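Local atomic coordinates of tRNA (cytosine(38)-C(5))-methyltransferase (Schizosaccharomyces pombe, PDB entry 6FDF), a protein that transfers a methyl group from S-adenosyl-L-methionine to C5 of cytosine 38 in the anticodon loop of tRNA(Asp) and, less efficiently, tRNA(Glu). Residues 208-212 with 213-217; 280-283 with 284-287. One frame throughout, in Å; residues are numbered along the deposited sequence.

How the contacts relate
Coming from the N terminus, the chain leaves strand 168-175 of the seven-stranded sheet and reaches contact 1 in the loop ahead of helix 219-225, where residues 208-217 pass through a short 3-10 turn. Contact 2 comes later, where the loop after strand 278-279 enters helix 283-289. The two follow in series, neither nested nor crossed, yet they touch in space with centres about 11 Å apart. Tyr215 O lies 2.8 Å from Tyr280 N, a probable backbone hydrogen bond, and the methyl CG2 of Thr282 packs against Arg210, Trp212 and Tyr215. Together they join the 208-217 loop to the small three-stranded sheet and helix 283-289.

Contact 1. Residues 208-212 with 213-217; sequences IERDW and SSYMV
Arg210 reaches over the turn to Tyr215, and Trp212 sits between them in sequence with its carbonyl holding the turn together. Tyr215 N donates to Trp212 O at 2.9 Å, from above the carbonyl plane, an i to i+3 turn closing the 3-10 segment 213-215. The tyrosine side chain can be followed outward. Its CB lies against Trp212 O; CD2 meets the indole edge at Trp212 CE3, 4.2 Å away; CE2 stands over one face of the Arg210 guanidinium, whose plane is turned 76° from the ring; CZ lies 3.9 Å from Arg210 NH2. At the tip, OH receives two weak hydrogen bonds, from Arg210 NH1 at 3.3 Å and from Arg210 NH2 at 3.4 Å, both well off straight. Its stronger partner is Glu305, while Arg210 is paired mainly with Glu207 in a salt bridge. The bend at chi3 (56°) turns the arginine's end toward the tyrosine hydroxyl.

On the surface, Asp211 carries its CG anti to the backbone N (chi1 -175°), and its OD1 accepts from Ser213 OG at 2.6 Å, approached from above the carboxylate plane. A water donates to Asp211 O at 2.6 Å. Met216 folds its SD back to 4.0 Å from Trp212 CB, and Arg279 makes a cation-pi contact with the indole. The loop joins strand 278-279 through the Val217-Leu278 backbone bond and contacts of Tyr215 and Met216 with Arg279. The bonds suggest a turn held mainly by its backbone bond, the exposed serine-aspartate bond probably adding less, with the weak arginine-tyrosine pair linking Glu207 and Glu305 in one polar network.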
loop_
_atom_site.group_PDB
_atom_site.type_symbol
_atom_site.label_atom_id
_atom_site.label_comp_id
_atom_site.label_asym_id
_atom_site.label_seq_id
_atom_site.Cartn_x
_atom_site.Cartn_y
_atom_site.Cartn_z
ATOM N N ILE A 208 -18.838 -14.257 3.799
ATOM C CA ILE A 208 -19.640 -15.450 3.592
ATOM C C ILE A 208 -21.107 -15.138 3.416
ATOM O O ILE A 208 -21.643 -14.153 3.935
ATOM C CB ILE A 208 -19.505 -16.469 4.748
ATOM C CG1 ILE A 208 -20.276 -15.965 5.969
ATOM C CG2 ILE A 208 -18.058 -16.721 5.069
ATOM C CD1 ILE A 208 -19.483 -15.043 6.836
ATOM N N GLU A 209 -21.738 -16.000 2.624
ATOM C CA GLU A 209 -23.165 -15.980 2.363
ATOM C C GLU A 209 -23.666 -14.571 2.093
ATOM O O GLU A 209 -24.629 -14.101 2.695
ATOM C CB GLU A 209 -23.901 -16.643 3.521
ATOM C CG GLU A 209 -23.535 -18.119 3.686
ATOM C CD GLU A 209 -24.297 -18.800 4.803
ATOM O OE1 GLU A 209 -25.089 -18.121 5.489
ATOM O OE2 GLU A 209 -24.109 -20.021 4.988
ATOM N N ARG A 210 -22.976 -13.888 1.186
ATOM C CA ARG A 210 -23.475 -12.656 0.599
ATOM C C ARG A 210 -24.185 -12.968 -0.713
ATOM O O ARG A 210 -24.066 -14.063 -1.269
ATOM C CB ARG A 210 -22.337 -11.661 0.351
ATOM C CG ARG A 210 -21.657 -11.127 1.593
ATOM C CD ARG A 210 -20.796 -9.922 1.229
ATOM N NE ARG A 210 -21.567 -8.879 0.559
ATOM C CZ ARG A 210 -21.031 -7.813 -0.031
ATOM N NH1 ARG A 210 -21.813 -6.918 -0.618
ATOM N NH2 ARG A 210 -19.715 -7.640 -0.036
ATOM N N ASP A 211 -24.938 -11.990 -1.209
ATOM C CA ASP A 211 -25.484 -12.067 -2.559
ATOM C C ASP A 211 -24.384 -11.664 -3.533
ATOM O O ASP A 211 -23.981 -10.498 -3.575
ATOM C CB ASP A 211 -26.711 -11.170 -2.699
ATOM C CG ASP A 211 -27.380 -11.307 -4.054
ATOM O OD1 ASP A 211 -27.120 -12.313 -4.749
ATOM O OD2 ASP A 211 -28.168 -10.411 -4.421
ATOM N N TRP A 212 -23.893 -12.626 -4.312
ATOM C CA TRP A 212 -22.721 -12.420 -5.153
ATOM C C TRP A 212 -23.049 -11.860 -6.531
ATOM O O TRP A 212 -22.132 -11.703 -7.345
ATOM C CB TRP A 212 -21.952 -13.738 -5.313
ATOM C CG TRP A 212 -21.554 -14.366 -4.014
ATOM C CD1 TRP A 212 -21.927 -15.592 -3.553
ATOM C CD2 TRP A 212 -20.715 -13.795 -3.000
ATOM N NE1 TRP A 212 -21.371 -15.826 -2.319
ATOM C CE2 TRP A 212 -20.621 -14.738 -1.958
ATOM C CE3 TRP A 212 -20.030 -12.581 -2.877
ATOM C CZ2 TRP A 212 -19.873 -14.507 -0.808
ATOM C CZ3 TRP A 212 -19.287 -12.352 -1.734
ATOM C CH2 TRP A 212 -19.216 -13.311 -0.714
ATOM N N SER A 213 -24.321 -11.554 -6.805
ATOM C CA SER A 213 -24.750 -11.205 -8.160
ATOM C C SER A 213 -23.891 -10.097 -8.761
ATOM O O SER A 213 -23.420 -10.210 -9.898
ATOM C CB SER A 213 -26.222 -10.790 -8.150
ATOM O OG SER A 213 -26.969 -11.581 -7.242
ATOM N N SER A 214 -23.676 -9.016 -8.011
ATOM C CA SER A 214 -22.948 -7.877 -8.559
ATOM C C SER A 214 -21.464 -8.157 -8.752
ATOM O O SER A 214 -20.792 -7.374 -9.432
ATOM C CB SER A 214 -23.122 -6.649 -7.661
ATOM O OG SER A 214 -22.744 -6.936 -6.326
ATOM N N TYR A 215 -20.938 -9.235 -8.171
ATOM C CA TYR A 215 -19.518 -9.544 -8.257
ATOM C C TYR A 215 -19.185 -10.604 -9.298
ATOM O O TYR A 215 -18.001 -10.860 -9.530
ATOM C CB TYR A 215 -18.993 -9.987 -6.886
ATOM C CG TYR A 215 -19.160 -8.919 -5.828
ATOM C CD1 TYR A 215 -18.256 -7.868 -5.729
ATOM C CD2 TYR A 215 -20.226 -8.954 -4.937
ATOM C CE1 TYR A 215 -18.410 -6.881 -4.772
ATOM C CE2 TYR A 215 -20.386 -7.973 -3.971
ATOM C CZ TYR A 215 -19.474 -6.939 -3.895
ATOM O OH TYR A 215 -19.620 -5.956 -2.938
ATOM N N MET A 216 -20.190 -11.221 -9.920
ATOM C CA MET A 216 -19.946 -12.294 -10.878
ATOM C C MET A 216 -19.271 -11.737 -12.124
ATOM O O MET A 216 -19.674 -10.691 -12.643
ATOM C CB MET A 216 -21.257 -12.980 -11.267
ATOM C CG MET A 216 -22.047 -13.554 -10.111
ATOM S SD MET A 216 -21.107 -14.685 -9.077
ATOM C CE MET A 216 -20.833 -16.063 -10.194
ATOM N N VAL A 217 -18.221 -12.419 -12.587
ATOM C CA VAL A 217 -17.530 -11.975 -13.790
ATOM C C VAL A 217 -18.452 -12.155 -14.988
ATOM O O VAL A 217 -19.138 -13.177 -15.119
ATOM C CB VAL A 217 -16.209 -12.745 -13.969
ATOM C CG1 VAL A 217 -15.431 -12.208 -15.171
ATOM C CG2 VAL A 217 -15.364 -12.641 -12.704
HETATM O O HOH W 1 -24.276 -8.514 -5.287
#

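Contact 2. Residues 280-283 with 284-287; sequences YFTA and REVA
Thr282 places OG1 between its backbone N and carbonyl carbon (chi1 74°), facing the start of helix 283-289, and Glu285 swings CG beside its own backbone N (chi1 -67°), then runs extended back to the residue before the helix. The result is a capping box with Thr282 at the N-cap. Glu285 N donates to Thr282 OG1 at 3.0 Å, and in return Thr282 N donates to Glu285 OE1 at 2.9 Å, fairly straight but from above the carboxylate plane. Each residue thus satisfies the other's backbone N-H, and Thr282 OG1 has a second bond to Glu207 OE2.

The glutamate carboxylate has several partners: OE1 also forms a salt bridge with Arg279, and OE2 accepts from Glu207 N. OE1 further lies at the edge of the Phe281 ring, 3.6 Å from Phe281 CD1, with ring and carboxylate planes 71° apart. With an alanine here in place of the glutamate, Thr282 N would probably lose its acceptor, Arg279 its salt-bridge mate and Glu207 N its bond to OE2.

Beyond the box the ordinary helical bonds take over, Val286 N to Thr282 O and Ala287 N to Ala283 O, both at 2.9 Å. Arg284 bends away at chi2 and chi3, and its NH2 bonds to Leu296 O. Helix 305-313 lies against Val286 and Ala287 through Leu312. On the loop side, Phe281 and Val286 form the hydrophobic staple that accompanies the box, Val286 CG2 lying 3.9 Å from Phe281 CB.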
loop_
_atom_site.group_PDB
_atom_site.type_symbol
_atom_site.label_atom_id
_atom_site.label_comp_id
_atom_site.label_asym_id
_atom_site.label_seq_id
_atom_site.Cartn_x
_atom_site.Cartn_y
_atom_site.Cartn_z
ATOM N N TYR A 280 -15.371 -11.567 -8.795
ATOM C CA TYR A 280 -14.322 -10.723 -8.244
ATOM C C TYR A 280 -14.334 -10.816 -6.722
ATOM O O TYR A 280 -15.368 -11.083 -6.107
ATOM C CB TYR A 280 -14.519 -9.265 -8.679
ATOM C CG TYR A 280 -14.506 -9.093 -10.181
ATOM C CD1 TYR A 280 -13.311 -9.163 -10.893
ATOM C CD2 TYR A 280 -15.681 -8.862 -10.888
ATOM C CE1 TYR A 280 -13.287 -9.020 -12.270
ATOM C CE2 TYR A 280 -15.667 -8.711 -12.268
ATOM C CZ TYR A 280 -14.466 -8.787 -12.952
ATOM O OH TYR A 280 -14.443 -8.641 -14.324
ATOM N N PHE A 281 -13.169 -10.608 -6.113
ATOM C CA PHE A 281 -13.150 -10.324 -4.685
ATOM C C PHE A 281 -13.915 -9.037 -4.423
ATOM O O PHE A 281 -13.856 -8.094 -5.216
ATOM C CB PHE A 281 -11.711 -10.198 -4.174
ATOM C CG PHE A 281 -10.959 -11.498 -4.167
ATOM C CD1 PHE A 281 -11.146 -12.415 -3.144
ATOM C CD2 PHE A 281 -10.064 -11.805 -5.178
ATOM C CE1 PHE A 281 -10.457 -13.616 -3.136
ATOM C CE2 PHE A 281 -9.373 -13.003 -5.172
ATOM C CZ PHE A 281 -9.572 -13.910 -4.149
ATOM N N THR A 282 -14.650 -9.003 -3.315
ATOM C CA THR A 282 -15.296 -7.763 -2.914
ATOM C C THR A 282 -14.247 -6.775 -2.415
ATOM O O THR A 282 -13.125 -7.151 -2.067
ATOM C CB THR A 282 -16.332 -8.021 -1.821
ATOM O OG1 THR A 282 -15.655 -8.282 -0.585
ATOM C CG2 THR A 282 -17.209 -9.215 -2.179
ATOM N N ALA A 283 -14.619 -5.492 -2.370
ATOM C CA ALA A 283 -13.676 -4.501 -1.856
ATOM C C ALA A 283 -13.330 -4.774 -0.398
ATOM O O ALA A 283 -12.189 -4.538 0.019
ATOM C CB ALA A 283 -14.231 -3.086 -2.019
ATOM N N ARG A 284 -14.286 -5.292 0.379
ATOM C CA ARG A 284 -13.989 -5.677 1.757
ATOM C C ARG A 284 -12.945 -6.786 1.807
ATOM O O ARG A 284 -12.045 -6.767 2.655
ATOM C CB ARG A 284 -15.268 -6.120 2.471
ATOM C CG ARG A 284 -15.009 -6.746 3.838
ATOM C CD ARG A 284 -14.465 -5.707 4.808
ATOM N NE ARG A 284 -15.404 -4.616 5.031
ATOM C CZ ARG A 284 -15.079 -3.467 5.613
ATOM N NH1 ARG A 284 -13.835 -3.266 6.028
ATOM N NH2 ARG A 284 -16.000 -2.525 5.785
ATOM N N GLU A 285 -13.044 -7.756 0.898
ATOM C CA GLU A 285 -12.072 -8.844 0.874
ATOM C C GLU A 285 -10.703 -8.340 0.441
ATOM O O GLU A 285 -9.679 -8.769 0.986
ATOM C CB GLU A 285 -12.567 -9.962 -0.043
ATOM C CG GLU A 285 -13.812 -10.658 0.517
ATOM C CD GLU A 285 -14.486 -11.568 -0.490
ATOM O OE1 GLU A 285 -14.301 -11.351 -1.705
ATOM O OE2 GLU A 285 -15.220 -12.490 -0.064
ATOM N N VAL A 286 -10.663 -7.420 -0.528
ATOM C CA VAL A 286 -9.391 -6.819 -0.921
ATOM C C VAL A 286 -8.778 -6.074 0.260
ATOM O O VAL A 286 -7.585 -6.215 0.556
ATOM C CB VAL A 286 -9.585 -5.897 -2.141
ATOM C CG1 VAL A 286 -8.292 -5.173 -2.471
ATOM C CG2 VAL A 286 -10.070 -6.702 -3.350
ATOM N N ALA A 287 -9.593 -5.276 0.959
ATOM C CA ALA A 287 -9.106 -4.569 2.140
ATOM C C ALA A 287 -8.537 -5.541 3.171
ATOM O O ALA A 287 -7.470 -5.296 3.748
ATOM C CB ALA A 287 -10.228 -3.726 2.753
#